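Long-range contacts in N-acetylneuraminic acid (Sialic acid) synthetase (Leptospira borgpetersenii serovar Hardjo-bovis, PDB 6NCS), which probably makes sialic acid or its 9-phosphate and binds a manganese ion in a TIM-barrel domain: residues A[30-35]-A[58-63]; A[106-111]-A[125-130]; A[144-149]-A[172-177]. All blocks are in the same frame, centred on the assembly; numbering follows the deposited sequence.

How the interactions relate
The three contacts come one after another along the chain and all belong to the parallel sheet of a TIM barrel. Interactions 1 and 3 each pair the two strands of a beta-alpha-beta unit, while interaction 2 joins strand ends 102-107 and 123-126 between them. Its centre is about 12 Å from each of theirs, and those two lie about 17 Å apart without touching. Strand 57-62 of interaction 1 neighbours strand 102-107, and strand 123-126 neighbours strand 146-150 of interaction 3, which makes interaction 2 the bridge. Lys-59 and Thr-106 meet at a bound citrate near the manganese; interaction 3 packs farther from the metal.

Interaction 1. Residues A[30-35]-A[58-63]; sequences AEAGLN and IKFQAY
Glu-31 meets Lys-59 and Gln-61 at the C-terminal ends of two parallel strands, its carboxylate gripped by both. Glu-31 OE2 forms a salt bridge with Lys-59 NZ at 2.8 Å, and Glu-31 OE1 accepts a bond from Gln-61 NE2 at 2.9 Å. Both donors lie well out of the carboxylate plane, whereas the oxygen is close to the amide plane of Gln-61. The lysine chain is extended through chi2 and then folds at chi3 and chi4 (78° and 49°), which carries its ammonium back over the glutamate. That ammonium also bonds Thr-106 and a citrate oxygen, and Arg-68 holds the amide oxygen of Gln-61, so both side chains have further anchors.

The backbone bonds are those of parallel strands. Lys-59 N donates to Ala-30 O at 2.9 Å, and Lys-59 O receives Ala-32 N and, weakly, Gly-33 N. Past this point the first strand turns off in a type II' turn from Ala-32 to Asn-35, and a water that accepts from Gln-61 N and lies within hydrogen-bonding distance of Gly-33 O spans the widening gap.

Among apolar groups, Ala-32 CB sits over one face of the Phe-60 ring, 4.0 Å from its centroid, a CH-pi contact. Leu-34 CD2 meets Tyr-63 CE1 obliquely at 3.4 Å.

Glu-31 and Lys-59 face the barrel interior, Glu-31 close to the metal ligand His-231. On the other side Ala-32 and Phe-60 pack against helix 40-52, the crossover between strands 27-33 and 57-62, and Phe-60 also reaches helix 86-98.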
loop_
_atom_site.group_PDB
_atom_site.type_symbol
_atom_site.label_atom_id
_atom_site.label_comp_id
_atom_site.label_asym_id
_atom_site.label_seq_id
_atom_site.Cartn_x
_atom_site.Cartn_y
_atom_site.Cartn_z
ATOM N N ALA A 30 -8.863 15.870 10.343
ATOM C CA ALA A 30 -10.199 16.141 9.833
ATOM C C ALA A 30 -10.205 17.561 9.279
ATOM O O ALA A 30 -10.016 18.514 10.031
ATOM C CB ALA A 30 -11.228 15.975 10.952
ATOM N N GLU A 31 -10.383 17.709 7.961
ATOM C CA GLU A 31 -10.371 19.035 7.337
ATOM C C GLU A 31 -11.794 19.577 7.397
ATOM O O GLU A 31 -12.644 19.217 6.584
ATOM C CB GLU A 31 -9.820 18.957 5.909
ATOM C CG GLU A 31 -10.263 20.068 4.932
ATOM C CD GLU A 31 -9.663 21.435 5.222
ATOM O OE1 GLU A 31 -9.244 22.114 4.257
ATOM O OE2 GLU A 31 -9.617 21.838 6.405
ATOM N N ALA A 32 -12.063 20.419 8.401
ATOM C CA ALA A 32 -13.356 21.086 8.475
ATOM C C ALA A 32 -13.510 22.084 7.342
ATOM O O ALA A 32 -14.628 22.325 6.876
ATOM C CB ALA A 32 -13.523 21.791 9.820
ATOM N N GLY A 33 -12.403 22.674 6.909
ATOM C CA GLY A 33 -12.393 23.508 5.722
ATOM C C GLY A 33 -13.345 24.672 5.872
ATOM O O GLY A 33 -13.262 25.448 6.834
ATOM N N LEU A 34 -14.275 24.780 4.922
ATOM C CA LEU A 34 -15.305 25.810 4.930
ATOM C C LEU A 34 -16.693 25.236 5.172
ATOM O O LEU A 34 -17.686 25.957 5.041
ATOM C CB LEU A 34 -15.280 26.581 3.612
ATOM C CG LEU A 34 -13.951 27.290 3.336
ATOM C CD1 LEU A 34 -14.072 28.207 2.140
ATOM C CD2 LEU A 34 -13.512 28.069 4.557
ATOM N N ASN A 35 -16.784 23.952 5.529
ATOM C CA ASN A 35 -18.074 23.264 5.549
ATOM C C ASN A 35 -19.009 23.796 6.630
ATOM O O ASN A 35 -20.232 23.639 6.510
ATOM C CB ASN A 35 -17.833 21.754 5.705
ATOM C CG ASN A 35 -19.112 20.954 5.691
ATOM O OD1 ASN A 35 -19.630 20.580 6.738
ATOM N ND2 ASN A 35 -19.630 20.688 4.501
ATOM N N ILE A 58 -8.122 18.649 14.048
ATOM C CA ILE A 58 -9.134 19.247 13.182
ATOM C C ILE A 58 -8.586 20.567 12.648
ATOM O O ILE A 58 -7.971 21.348 13.386
ATOM C CB ILE A 58 -10.490 19.421 13.906
ATOM C CG1 ILE A 58 -11.553 19.973 12.956
ATOM C CG2 ILE A 58 -10.349 20.288 15.177
ATOM C CD1 ILE A 58 -12.978 19.860 13.477
ATOM N N LYS A 59 -8.782 20.793 11.346
ATOM C CA LYS A 59 -8.143 21.882 10.623
ATOM C C LYS A 59 -9.201 22.813 10.040
ATOM O O LYS A 59 -10.220 22.355 9.513
ATOM C CB LYS A 59 -7.250 21.333 9.498
ATOM C CG LYS A 59 -6.320 22.364 8.885
ATOM C CD LYS A 59 -5.574 21.780 7.686
ATOM C CE LYS A 59 -6.485 21.752 6.483
ATOM N NZ LYS A 59 -7.112 23.115 6.383
ATOM N N PHE A 60 -8.953 24.120 10.133
ATOM C CA PHE A 60 -9.834 25.152 9.593
ATOM C C PHE A 60 -9.059 25.960 8.548
ATOM O O PHE A 60 -7.906 25.654 8.237
ATOM C CB PHE A 60 -10.405 26.018 10.735
ATOM C CG PHE A 60 -11.384 25.273 11.623
ATOM C CD1 PHE A 60 -12.748 25.324 11.371
ATOM C CD2 PHE A 60 -10.935 24.497 12.685
ATOM C CE1 PHE A 60 -13.657 24.620 12.171
ATOM C CE2 PHE A 60 -11.831 23.791 13.491
ATOM C CZ PHE A 60 -13.194 23.857 13.236
ATOM N N GLN A 61 -9.704 26.963 7.955
ATOM C CA GLN A 61 -9.075 27.796 6.932
ATOM C C GLN A 61 -9.164 29.257 7.345
ATOM O O GLN A 61 -10.238 29.727 7.732
ATOM C CB GLN A 61 -9.725 27.606 5.555
ATOM C CG GLN A 61 -9.502 26.196 5.001
ATOM C CD GLN A 61 -10.143 25.966 3.648
ATOM O OE1 GLN A 61 -10.531 26.903 2.954
ATOM N NE2 GLN A 61 -10.278 24.694 3.275
ATOM N N ALA A 62 -8.039 29.964 7.240
ATOM C CA ALA A 62 -7.914 31.363 7.653
ATOM C C ALA A 62 -7.554 32.192 6.425
ATOM O O ALA A 62 -6.417 32.131 5.937
ATOM C CB ALA A 62 -6.857 31.510 8.750
ATOM N N TYR A 63 -8.513 32.973 5.923
ATOM C CA TYR A 63 -8.335 33.585 4.614
ATOM C C TYR A 63 -9.162 34.854 4.523
ATOM O O TYR A 63 -10.097 35.071 5.301
ATOM C CB TYR A 63 -8.756 32.631 3.484
ATOM C CG TYR A 63 -10.225 32.302 3.575
ATOM C CD1 TYR A 63 -10.686 31.365 4.490
ATOM C CD2 TYR A 63 -11.157 32.961 2.781
ATOM C CE1 TYR A 63 -12.041 31.093 4.610
ATOM C CE2 TYR A 63 -12.508 32.691 2.892
ATOM C CZ TYR A 63 -12.940 31.752 3.803
ATOM O OH TYR A 63 -14.285 31.485 3.918
HETATM O O HOH W 1 -12.447 27.443 8.338
#

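Interaction 2. Residues A[106-111]-A[125-130]; sequences TPFDVP and KIASCD. With CIT (citric acid), chain D.
Thr-106 and Lys-125 bring neighbouring parallel strands of the TIM barrel to a CA-CA distance of 4.6 Å, yet no direct hydrogen bond joins the two segments; Thr-106 CA instead makes a CA-H...O contact with Lys-125 O. This carbonyl oxygen is buried without a hydrogen-bonding partner, hemmed in by Pro-107 CD at 3.2 Å.

Side by side with Thr-106, Lys-125 places CG, anti to its backbone nitrogen (chi1 172°), 3.1 Å from OG1 of the threonine and then bends at chi2 and chi4. Both side chains point at one carboxylate of a citrate, probably from the crystallisation liquor, OG1 at O1 and NZ at O2, but the modelled separations are too short to trust in detail. Lys-59 binds the same citrate, and Glu-229 gives the Lys-125 ammonium an acidic partner besides it.

Farther along, the Phe-108 ring rests obliquely on Ala-127 CB, 4.1 Å from CE2, and beside Cys-129 SG in a sulfur-aromatic contact. Asp-130 OD1 is salt-bridged to Arg-288 of the second subunit. A water closes the gap between the segments, accepting from Ala-127 N and donating to Pro-107 O at 2.9 Å and to Asp-130 OD2 at 2.7 Å.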
loop_
_atom_site.group_PDB
_atom_site.type_symbol
_atom_site.label_atom_id
_atom_site.label_comp_id
_atom_site.label_asym_id
_atom_site.label_seq_id
_atom_site.Cartn_x
_atom_site.Cartn_y
_atom_site.Cartn_z
ATOM N N THR A 106 -5.213 26.458 7.950
ATOM C CA THR A 106 -4.473 26.812 6.750
ATOM C C THR A 106 -4.555 28.313 6.571
ATOM O O THR A 106 -5.641 28.814 6.268
ATOM C CB THR A 106 -5.078 26.112 5.541
ATOM O OG1 THR A 106 -5.017 24.700 5.744
ATOM C CG2 THR A 106 -4.335 26.485 4.270
ATOM N N PRO A 107 -3.465 29.068 6.729
ATOM C CA PRO A 107 -3.501 30.481 6.336
ATOM C C PRO A 107 -3.349 30.613 4.830
ATOM O O PRO A 107 -2.613 29.862 4.188
ATOM C CB PRO A 107 -2.293 31.080 7.063
ATOM C CG PRO A 107 -1.300 29.959 7.050
ATOM C CD PRO A 107 -2.146 28.686 7.258
ATOM N N PHE A 108 -4.045 31.588 4.262
ATOM C CA PHE A 108 -3.946 31.844 2.835
ATOM C C PHE A 108 -3.211 33.134 2.532
ATOM O O PHE A 108 -3.023 33.462 1.360
ATOM C CB PHE A 108 -5.342 31.856 2.198
ATOM C CG PHE A 108 -5.935 30.480 2.030
ATOM C CD1 PHE A 108 -6.432 29.786 3.118
ATOM C CD2 PHE A 108 -5.971 29.873 0.782
ATOM C CE1 PHE A 108 -6.966 28.507 2.967
ATOM C CE2 PHE A 108 -6.507 28.592 0.626
ATOM C CZ PHE A 108 -6.998 27.916 1.718
ATOM N N ASP A 109 -2.786 33.868 3.558
ATOM C CA ASP A 109 -1.953 35.044 3.372
ATOM C C ASP A 109 -1.150 35.256 4.645
ATOM O O ASP A 109 -1.349 34.570 5.649
ATOM C CB ASP A 109 -2.786 36.284 3.005
ATOM C CG ASP A 109 -3.871 36.622 4.032
ATOM O OD1 ASP A 109 -3.736 36.309 5.231
ATOM O OD2 ASP A 109 -4.874 37.243 3.624
ATOM N N VAL A 110 -0.242 36.223 4.598
ATOM C CA VAL A 110 0.682 36.453 5.706
ATOM C C VAL A 110 -0.044 37.037 6.919
ATOM O O VAL A 110 0.258 36.631 8.051
ATOM C CB VAL A 110 1.856 37.340 5.255
ATOM C CG1 VAL A 110 2.653 37.836 6.448
ATOM C CG2 VAL A 110 2.755 36.551 4.301
ATOM N N PRO A 111 -0.994 37.976 6.765
ATOM C CA PRO A 111 -1.717 38.445 7.963
ATOM C C PRO A 111 -2.415 37.330 8.712
ATOM O O PRO A 111 -2.392 37.314 9.950
ATOM C CB PRO A 111 -2.713 39.465 7.393
ATOM C CG PRO A 111 -2.011 40.007 6.200
ATOM C CD PRO A 111 -1.321 38.810 5.591
ATOM N N LYS A 125 -0.801 24.471 8.055
ATOM C CA LYS A 125 -1.014 23.789 6.787
ATOM C C LYS A 125 -0.915 24.807 5.661
ATOM O O LYS A 125 -1.448 25.909 5.779
ATOM C CB LYS A 125 -2.394 23.121 6.751
ATOM C CG LYS A 125 -2.782 22.553 5.400
ATOM C CD LYS A 125 -2.005 21.304 5.088
ATOM C CE LYS A 125 -2.174 20.913 3.622
ATOM N NZ LYS A 125 -3.585 20.573 3.283
ATOM N N ILE A 126 -0.240 24.443 4.569
ATOM C CA ILE A 126 -0.201 25.272 3.368
ATOM C C ILE A 126 -0.899 24.505 2.257
ATOM O O ILE A 126 -0.521 23.364 1.950
ATOM C CB ILE A 126 1.228 25.649 2.957
ATOM C CG1 ILE A 126 1.923 26.435 4.069
ATOM C CG2 ILE A 126 1.203 26.468 1.667
ATOM C CD1 ILE A 126 1.290 27.773 4.365
ATOM N N ALA A 127 -1.904 25.141 1.651
ATOM C CA ALA A 127 -2.759 24.513 0.659
ATOM C C ALA A 127 -1.996 24.219 -0.628
ATOM O O ALA A 127 -0.988 24.853 -0.936
ATOM C CB ALA A 127 -3.954 25.418 0.355
ATOM N N SER A 128 -2.513 23.247 -1.399
ATOM C CA SER A 128 -1.861 22.874 -2.653
ATOM C C SER A 128 -1.718 24.069 -3.581
ATOM O O SER A 128 -0.671 24.252 -4.211
ATOM C CB SER A 128 -2.640 21.764 -3.357
ATOM O OG SER A 128 -2.613 20.555 -2.607
ATOM N N CYS A 129 -2.763 24.893 -3.676
ATOM C CA CYS A 129 -2.732 26.043 -4.570
ATOM C C CYS A 129 -1.652 27.051 -4.205
ATOM O O CYS A 129 -1.385 27.957 -5.003
ATOM C CB CYS A 129 -4.093 26.739 -4.564
ATOM S SG CYS A 129 -4.495 27.511 -2.966
ATOM N N ASP A 130 -1.034 26.930 -3.027
ATOM C CA ASP A 130 -0.004 27.862 -2.597
ATOM C C ASP A 130 1.387 27.248 -2.645
ATOM O O ASP A 130 2.323 27.783 -2.049
ATOM C CB ASP A 130 -0.326 28.386 -1.198
ATOM C CG ASP A 130 -1.408 29.431 -1.239
ATOM O OD1 ASP A 130 -1.433 30.167 -2.252
ATOM O OD2 ASP A 130 -2.236 29.507 -0.304
HETATM C C1 CIT D . -6.103 23.201 2.920
HETATM O O1 CIT D . -6.220 23.647 4.071
HETATM O O2 CIT D . -5.248 22.318 2.713
HETATM C C2 CIT D . -6.997 23.746 1.832
HETATM C C3 CIT D . -7.663 22.677 0.960
HETATM O O7 CIT D . -8.435 21.747 1.776
HETATM C C4 CIT D . -8.579 23.430 0.007
HETATM C C5 CIT D . -9.479 22.524 -0.801
HETATM O O3 CIT D . -10.380 23.054 -1.487
HETATM O O4 CIT D . -9.348 21.274 -0.816
HETATM C C6 CIT D . -6.632 21.942 0.109
HETATM O O5 CIT D . -5.693 22.567 -0.432
HETATM O O6 CIT D . -6.714 20.699 -0.067
HETATM O O HOH W 2 -2.162 28.035 1.943
#

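Interaction 3. Residues A[144-149]-A[172-177]; sequences GLIVIL and PFILLH
Leu-149 O accepts the shortest of four backbone bonds here, from Leu-176 N at 2.8 Å, and also draws a CA-H...O contact from Leu-175. The other three bonds, Val-147 N to Pro-172 O, Ile-174 N to Val-147 O and Leu-149 N to Ile-174 O, are each 2.9 Å long. They alternate in direction as parallel strands require, and the axes of the two short segments are inclined by 15°.

On one face, Ile-148 and Ile-174 lie alongside each other, CG1 to CB at 4.0 Å. With Ile-148 chi1 at -56°, CG1 stands anti to the carbonyl carbon and CG2 anti to the backbone nitrogen, from where it reaches Leu-176 CG at 3.6 Å. At the N-terminal end the Ile-146 and Pro-172 side chains cross at about a right angle, CG1 against CB.

On the other face, Leu-149 CB touches Phe-173 CE1 at 3.7 Å, while its CD2 lies at the ring's edge and also meets Leu-175 CD1.

This second face turns outward to helix 156-168, the crossover of this beta-alpha-beta unit of the TIM barrel, where the Phe-173 ring stacks with Phe-166. At the opposite face, Ile-146, Pro-172 and Ile-174 meet Ile-13 of strand 13-15, and strand 123-126 hydrogen-bonds along the far edge of strand 146-150.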
loop_
_atom_site.group_PDB
_atom_site.type_symbol
_atom_site.label_atom_id
_atom_site.label_comp_id
_atom_site.label_asym_id
_atom_site.label_seq_id
_atom_site.Cartn_x
_atom_site.Cartn_y
_atom_site.Cartn_z
ATOM N N GLY A 144 9.049 29.172 12.205
ATOM C CA GLY A 144 9.550 28.139 13.086
ATOM C C GLY A 144 8.539 27.074 13.455
ATOM O O GLY A 144 8.914 26.086 14.110
ATOM N N LEU A 145 7.275 27.233 13.063
ATOM C CA LEU A 145 6.265 26.238 13.384
ATOM C C LEU A 145 6.407 25.014 12.481
ATOM O O LEU A 145 7.102 25.034 11.463
ATOM C CB LEU A 145 4.863 26.829 13.225
ATOM C CG LEU A 145 4.584 28.115 13.999
ATOM C CD1 LEU A 145 3.135 28.552 13.758
ATOM C CD2 LEU A 145 4.856 27.901 15.477
ATOM N N ILE A 146 5.731 23.936 12.876
ATOM C CA ILE A 146 5.630 22.758 12.025
ATOM C C ILE A 146 4.796 23.118 10.810
ATOM O O ILE A 146 3.745 23.751 10.937
ATOM C CB ILE A 146 4.981 21.591 12.786
ATOM C CG1 ILE A 146 5.787 21.233 14.039
ATOM C CG2 ILE A 146 4.780 20.377 11.860
ATOM C CD1 ILE A 146 4.954 20.459 15.047
ATOM N N VAL A 147 5.249 22.713 9.624
ATOM C CA VAL A 147 4.567 23.067 8.385
ATOM C C VAL A 147 4.193 21.787 7.662
ATOM O O VAL A 147 5.054 20.931 7.424
ATOM C CB VAL A 147 5.431 23.951 7.473
ATOM C CG1 VAL A 147 4.660 24.248 6.187
ATOM C CG2 VAL A 147 5.820 25.245 8.180
ATOM N N ILE A 148 2.917 21.666 7.315
ATOM C CA ILE A 148 2.430 20.610 6.439
ATOM C C ILE A 148 2.086 21.261 5.109
ATOM O O ILE A 148 1.252 22.172 5.061
ATOM C CB ILE A 148 1.202 19.901 7.023
ATOM C CG1 ILE A 148 1.499 19.340 8.419
ATOM C CG2 ILE A 148 0.760 18.813 6.061
ATOM C CD1 ILE A 148 0.265 18.699 9.091
ATOM N N LEU A 149 2.734 20.811 4.034
ATOM C CA LEU A 149 2.491 21.308 2.684
ATOM C C LEU A 149 1.883 20.191 1.846
ATOM O O LEU A 149 2.364 19.060 1.894
ATOM C CB LEU A 149 3.799 21.773 2.044
ATOM C CG LEU A 149 3.771 22.214 0.577
ATOM C CD1 LEU A 149 2.958 23.509 0.401
ATOM C CD2 LEU A 149 5.197 22.384 0.061
ATOM N N PRO A 172 10.463 22.193 10.818
ATOM C CA PRO A 172 9.856 20.856 10.857
ATOM C C PRO A 172 8.811 20.791 9.757
ATOM O O PRO A 172 7.962 21.679 9.635
ATOM C CB PRO A 172 9.229 20.771 12.258
ATOM C CG PRO A 172 9.781 21.938 13.017
ATOM C CD PRO A 172 10.083 22.997 11.989
ATOM N N PHE A 173 8.922 19.772 8.909
ATOM C CA PHE A 173 8.253 19.822 7.624
ATOM C C PHE A 173 7.670 18.462 7.270
ATOM O O PHE A 173 8.323 17.428 7.434
ATOM C CB PHE A 173 9.228 20.287 6.536
ATOM C CG PHE A 173 8.603 20.407 5.184
ATOM C CD1 PHE A 173 7.777 21.475 4.883
ATOM C CD2 PHE A 173 8.847 19.453 4.214
ATOM C CE1 PHE A 173 7.186 21.585 3.635
ATOM C CE2 PHE A 173 8.265 19.549 2.963
ATOM C CZ PHE A 173 7.437 20.629 2.667
ATOM N N ILE A 174 6.439 18.487 6.779
ATOM C CA ILE A 174 5.691 17.313 6.343
ATOM C C ILE A 174 5.126 17.616 4.962
ATOM O O ILE A 174 4.600 18.708 4.730
ATOM C CB ILE A 174 4.562 16.994 7.344
ATOM C CG1 ILE A 174 5.166 16.590 8.688
ATOM C CG2 ILE A 174 3.590 15.939 6.799
ATOM C CD1 ILE A 174 4.218 16.768 9.861
ATOM N N LEU A 175 5.215 16.651 4.045
ATOM C CA LEU A 175 4.684 16.828 2.697
ATOM C C LEU A 175 3.564 15.823 2.450
ATOM O O LEU A 175 3.736 14.634 2.722
ATOM C CB LEU A 175 5.797 16.646 1.676
ATOM C CG LEU A 175 5.482 16.857 0.205
ATOM C CD1 LEU A 175 5.090 18.321 -0.000
ATOM C CD2 LEU A 175 6.718 16.530 -0.632
ATOM N N LEU A 176 2.423 16.290 1.942
ATOM C CA LEU A 176 1.305 15.406 1.621
ATOM C C LEU A 176 1.150 15.278 0.108
ATOM O O LEU A 176 0.973 16.280 -0.590
ATOM C CB LEU A 176 -0.004 15.916 2.220
ATOM C CG LEU A 176 -0.026 16.223 3.717
ATOM C CD1 LEU A 176 -1.440 16.702 4.133
ATOM C CD2 LEU A 176 0.399 15.009 4.513
ATOM N N HIS A 177 1.186 14.048 -0.390
ATOM C CA HIS A 177 0.683 13.802 -1.734
ATOM C C HIS A 177 -0.794 14.176 -1.796
ATOM O O HIS A 177 -1.535 14.022 -0.824
ATOM C CB HIS A 177 0.877 12.333 -2.136
ATOM C CG HIS A 177 0.255 12.003 -3.454
ATOM N ND1 HIS A 177 0.516 12.729 -4.595
ATOM C CD2 HIS A 177 -0.652 11.064 -3.806
ATOM C CE1 HIS A 177 -0.195 12.246 -5.598
ATOM N NE2 HIS A 177 -0.915 11.233 -5.146
#